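Long-range contacts in probable intron-encoded endonuclease 1 (Wickerhamomyces canadensis, PDB 6X1J), which cleaves double-stranded DNA at a specific recognition sequence as a LAGLIDADG homing endonuclease, taking part in the homing of a mitochondrial 21S rRNA gene intron: residues I35-L40 with F112-Y117; I41-G46 with L141-M146; L165-F170 with P199-P204. All blocks are in the same frame, centred on the assembly; numbering follows the deposited sequence.

Contact 1: I35-L40 with F112-Y117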
# COMPACT_ATOMS: atom_id res chain seq x y z
N ILE A 35 10.20 9.45 2.57
CA ILE A 35 8.72 9.50 2.39
C ILE A 35 8.27 8.35 1.51
O ILE A 35 7.30 7.64 1.86
CB ILE A 35 8.26 10.85 1.84
CG1 ILE A 35 8.40 11.94 2.90
CG2 ILE A 35 6.83 10.71 1.32
CD1 ILE A 35 8.00 13.32 2.43
N GLN A 36 8.94 8.16 0.39
CA GLN A 36 8.55 7.12 -0.58
C GLN A 36 8.70 5.75 0.06
O GLN A 36 7.85 4.87 -0.18
CB GLN A 36 9.41 7.24 -1.83
CG GLN A 36 9.02 8.45 -2.65
CD GLN A 36 10.04 8.85 -3.70
OE1 GLN A 36 11.23 8.56 -3.61
NE2 GLN A 36 9.53 9.52 -4.72
N GLU A 37 9.76 5.58 0.85
CA GLU A 37 10.10 4.24 1.39
C GLU A 37 8.97 3.88 2.34
O GLU A 37 8.47 2.76 2.21
CB GLU A 37 11.48 4.26 2.05
CG GLU A 37 11.91 2.90 2.57
CD GLU A 37 13.02 2.94 3.61
OE1 GLU A 37 13.97 3.73 3.41
OE2 GLU A 37 12.94 2.20 4.62
N GLU A 38 8.64 4.80 3.25
CA GLU A 38 7.66 4.58 4.36
C GLU A 38 6.27 4.46 3.76
O GLU A 38 5.53 3.56 4.18
CB GLU A 38 7.74 5.66 5.45
CG GLU A 38 9.09 5.66 6.16
CD GLU A 38 9.30 6.77 7.17
OE1 GLU A 38 8.31 7.40 7.61
OE2 GLU A 38 10.46 7.00 7.54
N THR A 39 5.93 5.29 2.77
CA THR A 39 4.66 5.12 2.03
C THR A 39 4.61 3.68 1.48
O THR A 39 3.58 2.99 1.62
CB THR A 39 4.55 6.17 0.90
OG1 THR A 39 4.56 7.49 1.46
CG2 THR A 39 3.29 5.94 0.12
N LEU A 40 5.68 3.26 0.83
CA LEU A 40 5.68 2.05 -0.02
C LEU A 40 5.61 0.83 0.92
O LEU A 40 5.02 -0.20 0.54
CB LEU A 40 6.95 2.03 -0.86
CG LEU A 40 7.17 0.76 -1.68
CD1 LEU A 40 5.94 0.39 -2.48
CD2 LEU A 40 8.35 0.87 -2.62
N PHE A 112 13.69 0.19 -6.14
CA PHE A 112 12.58 -0.65 -5.62
C PHE A 112 13.09 -2.02 -5.14
O PHE A 112 12.30 -2.75 -4.50
CB PHE A 112 11.46 -0.79 -6.67
CG PHE A 112 10.78 0.51 -7.07
CD1 PHE A 112 10.12 1.30 -6.14
CD2 PHE A 112 10.80 0.96 -8.39
CE1 PHE A 112 9.53 2.51 -6.51
CE2 PHE A 112 10.22 2.17 -8.75
CZ PHE A 112 9.61 2.95 -7.80
N ASP A 113 14.36 -2.37 -5.39
CA ASP A 113 14.90 -3.74 -5.15
C ASP A 113 14.97 -4.08 -3.66
O ASP A 113 14.64 -5.24 -3.31
CB ASP A 113 16.29 -3.89 -5.77
CG ASP A 113 16.29 -4.24 -7.25
OD1 ASP A 113 15.19 -4.48 -7.82
OD2 ASP A 113 17.39 -4.29 -7.81
N LYS A 114 15.46 -3.16 -2.82
CA LYS A 114 15.60 -3.37 -1.37
C LYS A 114 14.26 -3.85 -0.76
O LYS A 114 14.25 -4.89 -0.07
CB LYS A 114 16.05 -2.09 -0.67
CG LYS A 114 16.31 -2.32 0.82
CD LYS A 114 16.74 -1.09 1.56
CE LYS A 114 15.56 -0.22 1.93
NZ LYS A 114 16.04 1.04 2.54
N LEU A 115 13.18 -3.09 -0.98
CA LEU A 115 11.82 -3.45 -0.47
C LEU A 115 11.26 -4.62 -1.28
O LEU A 115 10.60 -5.48 -0.71
CB LEU A 115 10.92 -2.22 -0.49
CG LEU A 115 11.28 -1.18 0.57
CD1 LEU A 115 10.44 0.08 0.43
CD2 LEU A 115 11.10 -1.73 1.97
N GLY A 116 11.60 -4.73 -2.55
CA GLY A 116 11.16 -5.92 -3.30
C GLY A 116 11.72 -7.21 -2.70
O GLY A 116 10.93 -8.17 -2.56
N TYR A 117 13.04 -7.27 -2.40
CA TYR A 117 13.70 -8.50 -1.87
C TYR A 117 13.28 -8.70 -0.42
O TYR A 117 13.13 -9.85 -0.01
CB TYR A 117 15.22 -8.50 -2.09
CG TYR A 117 15.62 -8.82 -3.52
CD1 TYR A 117 15.30 -10.05 -4.10
CD2 TYR A 117 16.31 -7.90 -4.29
CE1 TYR A 117 15.65 -10.34 -5.41
CE2 TYR A 117 16.68 -8.19 -5.60
CZ TYR A 117 16.34 -9.40 -6.17
OH TYR A 117 16.74 -9.68 -7.45
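L115 pushes its CD1 methyl into the side of helix 34-45, where it meets both E37 and L40. CD1 lies 3.8 Å from L40 CD2, the two leucine side chains running antiparallel alongside each other, and it also touches the CG methylene and the backbone O of E37. The same L40 CD2 reaches the edge of the F112 ring, 4.0 Å from F112 CD1 and near the ring plane, so one methyl serves two partners in this buried, apolar part. L40 gets there with CG swung anti to its backbone N (chi1 173°).

The solvent side is looser. E37 runs out extended across the end of K114, whose chain bends at the CG-CD bond (chi3 81°), and E37 OE1 stands 3.5 Å from K114 NZ, a long salt bridge. Replacing E37 with an alanine would probably leave the K114 ammonium without this carboxylate and uncover the L115 methyl that the E37 methylene now shields.

The axes of the short segments are 11.3 Å apart and run nearly parallel, 21° between their directions, too far for the backbones to touch, so every contact involves a side chain. Around it, Y81 stacks edge-to-face with F112, and L61 of strand 60-65 touches both L40 and F112. T39 turns instead to Y143 of helix 138-148.

Contact 2: I41-G46 with L141-M146. With K (potassium ion), chain E; nucleotides of chain B.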
# COMPACT_ATOMS: atom_id res chain seq x y z
N ILE A 41 6.16 0.94 2.11
CA ILE A 41 6.06 -0.20 3.08
C ILE A 41 4.57 -0.42 3.39
O ILE A 41 4.13 -1.59 3.41
CB ILE A 41 6.91 0.08 4.34
CG1 ILE A 41 8.39 -0.11 4.01
CG2 ILE A 41 6.46 -0.77 5.52
CD1 ILE A 41 9.29 0.75 4.87
N GLY A 42 3.83 0.65 3.61
CA GLY A 42 2.37 0.56 3.81
C GLY A 42 1.69 -0.06 2.60
O GLY A 42 0.82 -0.95 2.80
N ASN A 43 2.03 0.39 1.39
CA ASN A 43 1.28 0.01 0.17
C ASN A 43 1.50 -1.48 -0.11
O ASN A 43 0.60 -2.10 -0.72
CB ASN A 43 1.66 0.91 -1.00
CG ASN A 43 0.98 2.27 -0.94
OD1 ASN A 43 1.65 3.28 -1.14
ND2 ASN A 43 -0.33 2.31 -0.66
N ILE A 44 2.66 -2.03 0.24
CA ILE A 44 3.04 -3.46 -0.06
C ILE A 44 2.22 -4.36 0.86
O ILE A 44 1.67 -5.38 0.40
CB ILE A 44 4.56 -3.68 0.10
CG1 ILE A 44 5.32 -2.83 -0.91
CG2 ILE A 44 4.88 -5.16 -0.01
CD1 ILE A 44 6.83 -2.75 -0.68
N LEU A 45 2.09 -3.94 2.10
CA LEU A 45 1.19 -4.60 3.09
C LEU A 45 -0.24 -4.52 2.54
O LEU A 45 -0.95 -5.51 2.61
CB LEU A 45 1.36 -3.90 4.44
CG LEU A 45 2.68 -4.23 5.16
CD1 LEU A 45 2.94 -3.25 6.30
CD2 LEU A 45 2.67 -5.69 5.67
N GLY A 46 -0.56 -3.40 1.87
CA GLY A 46 -1.86 -3.13 1.25
C GLY A 46 -2.02 -3.61 -0.19
O GLY A 46 -1.93 -4.83 -0.44
N LEU A 141 1.75 3.02 8.42
CA LEU A 141 0.45 2.54 9.00
C LEU A 141 -0.74 3.17 8.26
O LEU A 141 -1.73 2.44 8.02
CB LEU A 141 0.33 2.93 10.48
CG LEU A 141 1.07 2.06 11.48
CD1 LEU A 141 0.78 2.57 12.87
CD2 LEU A 141 0.66 0.60 11.35
N ALA A 142 -0.65 4.46 7.91
CA ALA A 142 -1.75 5.22 7.26
C ALA A 142 -2.02 4.63 5.88
O ALA A 142 -3.19 4.45 5.51
CB ALA A 142 -1.44 6.69 7.14
N TYR A 143 -0.97 4.38 5.13
CA TYR A 143 -1.08 3.81 3.76
C TYR A 143 -1.63 2.38 3.85
O TYR A 143 -2.50 2.04 3.06
CB TYR A 143 0.23 4.05 2.99
CG TYR A 143 0.36 5.48 2.53
CD1 TYR A 143 -0.28 5.94 1.38
CD2 TYR A 143 1.03 6.43 3.31
CE1 TYR A 143 -0.22 7.28 0.98
CE2 TYR A 143 1.08 7.77 2.93
CZ TYR A 143 0.45 8.20 1.77
OH TYR A 143 0.55 9.53 1.42
N TRP A 144 -1.13 1.56 4.78
CA TRP A 144 -1.63 0.19 5.00
C TRP A 144 -3.13 0.30 5.27
O TRP A 144 -3.91 -0.44 4.68
CB TRP A 144 -0.93 -0.40 6.19
CG TRP A 144 -1.23 -1.83 6.46
CD1 TRP A 144 -1.83 -2.74 5.64
CD2 TRP A 144 -0.75 -2.54 7.60
NE1 TRP A 144 -1.80 -3.97 6.24
CE2 TRP A 144 -1.15 -3.87 7.45
CE3 TRP A 144 -0.05 -2.15 8.76
CZ2 TRP A 144 -0.85 -4.84 8.41
CZ3 TRP A 144 0.21 -3.09 9.72
CH2 TRP A 144 -0.17 -4.42 9.54
N PHE A 145 -3.51 1.24 6.11
CA PHE A 145 -4.93 1.42 6.49
C PHE A 145 -5.78 1.92 5.30
O PHE A 145 -6.89 1.41 5.07
CB PHE A 145 -5.05 2.30 7.75
CG PHE A 145 -6.47 2.35 8.26
CD1 PHE A 145 -7.01 1.29 8.98
CD2 PHE A 145 -7.31 3.39 7.91
CE1 PHE A 145 -8.35 1.28 9.33
CE2 PHE A 145 -8.65 3.39 8.28
CZ PHE A 145 -9.16 2.33 8.99
N MET A 146 -5.31 2.88 4.49
CA MET A 146 -6.14 3.37 3.35
C MET A 146 -6.32 2.21 2.36
O MET A 146 -7.41 2.03 1.79
CB MET A 146 -5.52 4.59 2.68
CG MET A 146 -5.44 5.80 3.63
SD MET A 146 -4.92 7.39 2.88
CE MET A 146 -3.14 7.33 3.03
K K E . -3.05 -6.96 0.69
P DC B 15 -5.69 -6.71 -2.15
OP1 DC B 15 -6.39 -7.97 -1.80
OP2 DC B 15 -5.08 -5.80 -1.11
O5' DC B 15 -4.61 -7.29 -3.12
C5' DC B 15 -3.42 -6.67 -3.57
C4' DC B 15 -2.86 -7.83 -4.36
O4' DC B 15 -3.74 -8.15 -5.46
C3' DC B 15 -1.42 -7.83 -4.89
O3' DC B 15 -0.93 -8.96 -4.14
C2' DC B 15 -1.62 -7.80 -6.40
C1' DC B 15 -2.97 -8.50 -6.59
N1 DC B 15 -3.72 -8.10 -7.79
C2 DC B 15 -4.23 -9.09 -8.65
O2 DC B 15 -4.03 -10.29 -8.38
N3 DC B 15 -4.89 -8.72 -9.77
C4 DC B 15 -5.11 -7.43 -10.01
N4 DC B 15 -5.77 -7.10 -11.12
C5 DC B 15 -4.63 -6.40 -9.14
C6 DC B 15 -3.93 -6.78 -8.07
O HOH W 1 -2.71 -6.27 4.59
O HOH W 2 -1.41 -8.39 -1.18
O HOH W 3 -5.75 -8.05 1.20
O HOH W 4 -3.39 -9.06 3.06
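G42 and W144 bring the two helices together with their CA atoms only 4.2 Å apart. The segment axes approach to 7.0 Å, with 29° between their N-to-C directions. Such closeness depends on G42: a CB there would clash with Y143 CB. Instead the backbones touch directly, W144 CA giving a CA-H...O contact to G42 O at 3.5 Å. That carbonyl also accepts the helical bond from G46 N.

This is the paired-helix interface of the LAGLIDADG fold, in which the two motif helices of a single chain pack side by side and deliver their C-terminal ends to the DNA. Just past the end of helix 34-45, G46 O binds a potassium ion at 2.7 Å, joined by L45 O at longer range, OP2 of DC15 of chain B, three waters and D148.

L45 lies over one face of the W144 indole. Its CB sits 3.6 Å from the centroid of the five-membered ring, 12° off the normal, in a CH-pi contact, while CD1 reaches on to CD2 and CE3 of the same indole. W144 is placed for this by CG anti to the backbone N (chi1 -174°). In the indole plane, W144 NE1 donates to water 1 at 3.0 Å, which lies 2.8 Å from L45 O, placed to donate.

N43 passes Y143 with its amide 70° from the phenol plane, ND2 lying 4.1 Å from Y143 CB. Their polar ends have partners elsewhere: N43 ND2 bonds D147, and Y143 OH pairs with H73. M146 CE covers one face of the Y143 ring, near its rim.

Contact 3: L165-F170 with P199-P204. With nucleotides of chain C.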
# COMPACT_ATOMS: atom_id res chain seq x y z
N LEU A 165 -7.47 -4.29 10.04
CA LEU A 165 -6.58 -4.42 8.87
C LEU A 165 -6.82 -5.80 8.26
O LEU A 165 -6.69 -6.83 9.00
CB LEU A 165 -5.13 -4.20 9.30
CG LEU A 165 -4.82 -2.79 9.77
CD1 LEU A 165 -3.56 -2.74 10.61
CD2 LEU A 165 -4.64 -1.85 8.56
N HIS A 166 -7.15 -5.83 6.98
CA HIS A 166 -7.49 -7.08 6.25
C HIS A 166 -6.21 -7.75 5.75
O HIS A 166 -5.82 -7.54 4.58
CB HIS A 166 -8.56 -6.76 5.21
CG HIS A 166 -9.87 -6.43 5.84
ND1 HIS A 166 -10.71 -7.41 6.33
CD2 HIS A 166 -10.47 -5.25 6.11
CE1 HIS A 166 -11.78 -6.86 6.86
NE2 HIS A 166 -11.66 -5.53 6.74
N THR A 167 -5.62 -8.59 6.61
CA THR A 167 -4.35 -9.33 6.39
C THR A 167 -4.59 -10.76 5.91
O THR A 167 -3.69 -11.62 6.10
CB THR A 167 -3.53 -9.33 7.68
OG1 THR A 167 -4.34 -9.79 8.77
CG2 THR A 167 -2.97 -7.96 7.97
N GLN A 168 -5.73 -11.04 5.27
CA GLN A 168 -6.14 -12.42 4.93
C GLN A 168 -5.02 -13.13 4.17
O GLN A 168 -4.84 -14.33 4.42
CB GLN A 168 -7.47 -12.48 4.15
CG GLN A 168 -8.70 -12.26 5.04
CD GLN A 168 -9.02 -10.80 5.20
OE1 GLN A 168 -8.11 -9.97 5.15
NE2 GLN A 168 -10.31 -10.49 5.33
N GLY A 169 -4.31 -12.42 3.29
CA GLY A 169 -3.28 -12.99 2.40
C GLY A 169 -2.02 -13.44 3.15
O GLY A 169 -1.18 -14.06 2.52
N PHE A 170 -1.84 -13.11 4.43
CA PHE A 170 -0.61 -13.51 5.17
C PHE A 170 -0.88 -14.79 5.99
O PHE A 170 -2.06 -15.21 6.16
CB PHE A 170 -0.11 -12.36 6.07
CG PHE A 170 0.40 -11.17 5.30
CD1 PHE A 170 1.60 -11.23 4.62
CD2 PHE A 170 -0.35 -10.00 5.21
CE1 PHE A 170 2.04 -10.14 3.88
CE2 PHE A 170 0.10 -8.92 4.48
CZ PHE A 170 1.30 -8.99 3.81
N PRO A 199 -6.47 -14.89 8.69
CA PRO A 199 -6.24 -13.97 9.80
C PRO A 199 -6.44 -12.48 9.48
O PRO A 199 -5.99 -12.08 8.42
CB PRO A 199 -4.77 -14.20 10.17
CG PRO A 199 -4.14 -14.80 8.93
CD PRO A 199 -5.25 -15.55 8.21
N ILE A 200 -6.98 -11.71 10.44
CA ILE A 200 -7.11 -10.22 10.35
C ILE A 200 -6.70 -9.61 11.68
O ILE A 200 -6.62 -10.35 12.68
CB ILE A 200 -8.54 -9.80 9.99
CG1 ILE A 200 -9.55 -10.21 11.06
CG2 ILE A 200 -8.91 -10.34 8.63
CD1 ILE A 200 -10.96 -9.74 10.78
N ILE A 201 -6.47 -8.31 11.70
CA ILE A 201 -6.03 -7.54 12.89
C ILE A 201 -7.20 -6.67 13.32
O ILE A 201 -7.58 -5.80 12.53
CB ILE A 201 -4.78 -6.71 12.57
CG1 ILE A 201 -3.65 -7.60 12.04
CG2 ILE A 201 -4.32 -5.90 13.79
CD1 ILE A 201 -2.32 -6.87 11.81
N TYR A 202 -7.77 -6.94 14.50
CA TYR A 202 -8.87 -6.18 15.13
C TYR A 202 -8.20 -5.12 15.99
O TYR A 202 -7.31 -5.49 16.82
CB TYR A 202 -9.76 -7.16 15.91
CG TYR A 202 -10.73 -6.57 16.91
CD1 TYR A 202 -12.01 -6.19 16.54
CD2 TYR A 202 -10.38 -6.44 18.25
CE1 TYR A 202 -12.91 -5.66 17.46
CE2 TYR A 202 -11.26 -5.90 19.18
CZ TYR A 202 -12.54 -5.52 18.79
OH TYR A 202 -13.41 -4.98 19.69
N ILE A 203 -8.56 -3.86 15.80
CA ILE A 203 -8.11 -2.73 16.66
C ILE A 203 -9.29 -2.31 17.51
O ILE A 203 -10.20 -1.68 16.99
CB ILE A 203 -7.60 -1.55 15.83
CG1 ILE A 203 -6.50 -1.99 14.85
CG2 ILE A 203 -7.17 -0.39 16.74
CD1 ILE A 203 -6.15 -0.95 13.77
N PRO A 204 -9.27 -2.58 18.84
CA PRO A 204 -10.46 -2.44 19.68
C PRO A 204 -10.82 -0.96 19.78
O PRO A 204 -9.95 -0.14 19.52
CB PRO A 204 -10.00 -2.97 21.04
CG PRO A 204 -8.53 -2.55 21.06
CD PRO A 204 -8.07 -2.90 19.66
P DC C 17 -8.43 -5.27 1.00
OP1 DC C 17 -7.76 -4.92 -0.28
OP2 DC C 17 -7.58 -5.76 2.13
O5' DC C 17 -9.29 -4.00 1.44
C5' DC C 17 -10.13 -3.88 2.63
C4' DC C 17 -11.56 -3.63 2.22
O4' DC C 17 -12.23 -4.88 1.87
C3' DC C 17 -12.49 -2.90 3.19
O3' DC C 17 -13.15 -1.84 2.45
C2' DC C 17 -13.41 -4.01 3.68
C1' DC C 17 -13.50 -4.95 2.50
N1 DC C 17 -13.77 -6.37 2.84
C2 DC C 17 -14.70 -7.12 2.09
O2 DC C 17 -15.32 -6.57 1.16
N3 DC C 17 -14.90 -8.42 2.40
C4 DC C 17 -14.20 -9.00 3.37
N4 DC C 17 -14.44 -10.28 3.65
C5 DC C 17 -13.23 -8.27 4.13
C6 DC C 17 -13.04 -6.98 3.82
P DT C 16 -6.54 -11.19 0.49
OP1 DT C 16 -7.10 -11.14 -0.85
OP2 DT C 16 -5.13 -10.77 0.66
O5' DT C 16 -7.19 -10.23 1.57
C5' DT C 16 -8.57 -9.90 1.60
C4' DT C 16 -8.89 -8.73 0.69
O4' DT C 16 -9.93 -9.17 -0.20
C3' DT C 16 -9.51 -7.56 1.43
O3' DT C 16 -9.47 -6.38 0.66
C2' DT C 16 -10.95 -7.98 1.54
C1' DT C 16 -11.19 -8.64 0.21
N1 DT C 16 -12.13 -9.75 0.18
C2 DT C 16 -13.08 -9.74 -0.80
O2 DT C 16 -13.29 -8.77 -1.52
N3 DT C 16 -13.82 -10.89 -0.89
C4 DT C 16 -13.69 -12.03 -0.12
O4 DT C 16 -14.42 -12.99 -0.33
C5 DT C 16 -12.62 -11.99 0.85
C7 DT C 16 -12.38 -13.19 1.71
C6 DT C 16 -11.88 -10.88 0.93
P DA C 15 -8.78 -17.18 -2.14
OP1 DA C 15 -7.62 -17.82 -2.76
OP2 DA C 15 -9.81 -17.98 -1.45
O5' DA C 15 -8.15 -16.12 -1.13
C5' DA C 15 -7.06 -15.29 -1.60
C4' DA C 15 -7.16 -13.88 -1.06
O4' DA C 15 -8.29 -13.22 -1.67
C3' DA C 15 -7.39 -13.77 0.44
O3' DA C 15 -6.71 -12.68 1.11
C2' DA C 15 -8.91 -13.68 0.55
C1' DA C 15 -9.32 -12.95 -0.71
N9 DA C 15 -10.55 -13.39 -1.33
C8 DA C 15 -11.17 -14.62 -1.34
N7 DA C 15 -12.17 -14.70 -2.17
C5 DA C 15 -12.18 -13.46 -2.81
C6 DA C 15 -12.96 -12.93 -3.85
N6 DA C 15 -13.96 -13.59 -4.42
N1 DA C 15 -12.68 -11.68 -4.27
C2 DA C 15 -11.67 -11.01 -3.69
N3 DA C 15 -10.86 -11.40 -2.71
C4 DA C 15 -11.17 -12.65 -2.31
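The C5-C6 edge of the DC17 base of chain C points at one face of the H166 imidazole, the planes steeply inclined, with H166 CE1 3.3 Å from DC17 C6. In the imidazole plane Q168 closes the edge, its NE2 donating to H166 ND1 at 3.3 Å. I200 CG2 approaches this ring obliquely and packs at 3.5 Å from Q168 CD, the two side chains lying side by side. Q168 folds back at chi2 (86°) to bring its amide there, and NE2 also bonds N195.

T167 turns toward the strand. With chi1 at 52°, its OG1 stands between backbone N and carbonyl carbon and gives a 2.8 Å bond to P199 O, from above the carbonyl plane. L165 and I201 form an antiparallel hydrogen-bonded pair, L165 N to I201 O at 2.9 Å and I201 N to L165 O at 3.1 Å, after which the chain leaves the sheet through an inverse gamma turn at H166 and a type I turn from T167 to F170.

Backbone bonds and the threonine hydroxyl thus tie the turn to strand 198-203, while the glutamine amide probably holds the imidazole's rotation and keeps ND1 unprotonated, as an acceptor, beside the base.

Contacts 1 and 2 share helix 34-45, their centres 12 Å apart, and their segments alternate along the chain; L115 of contact 1 packs directly on I41 and I44 of contact 2. Contact 3 comes later in the sequence, its centre 12 Å from contact 2 and 22 Å from contact 1, which it does not touch. W144 of contact 2 bridges to it, the six-membered ring of its indole meeting L165, T167 and I201. The helix pair at the centre thus connects helix 113-119 on one flank with the second four-stranded sheet on the other, so the potassium site and the DNA-facing turn of contact 3 belong to one continuously packed body.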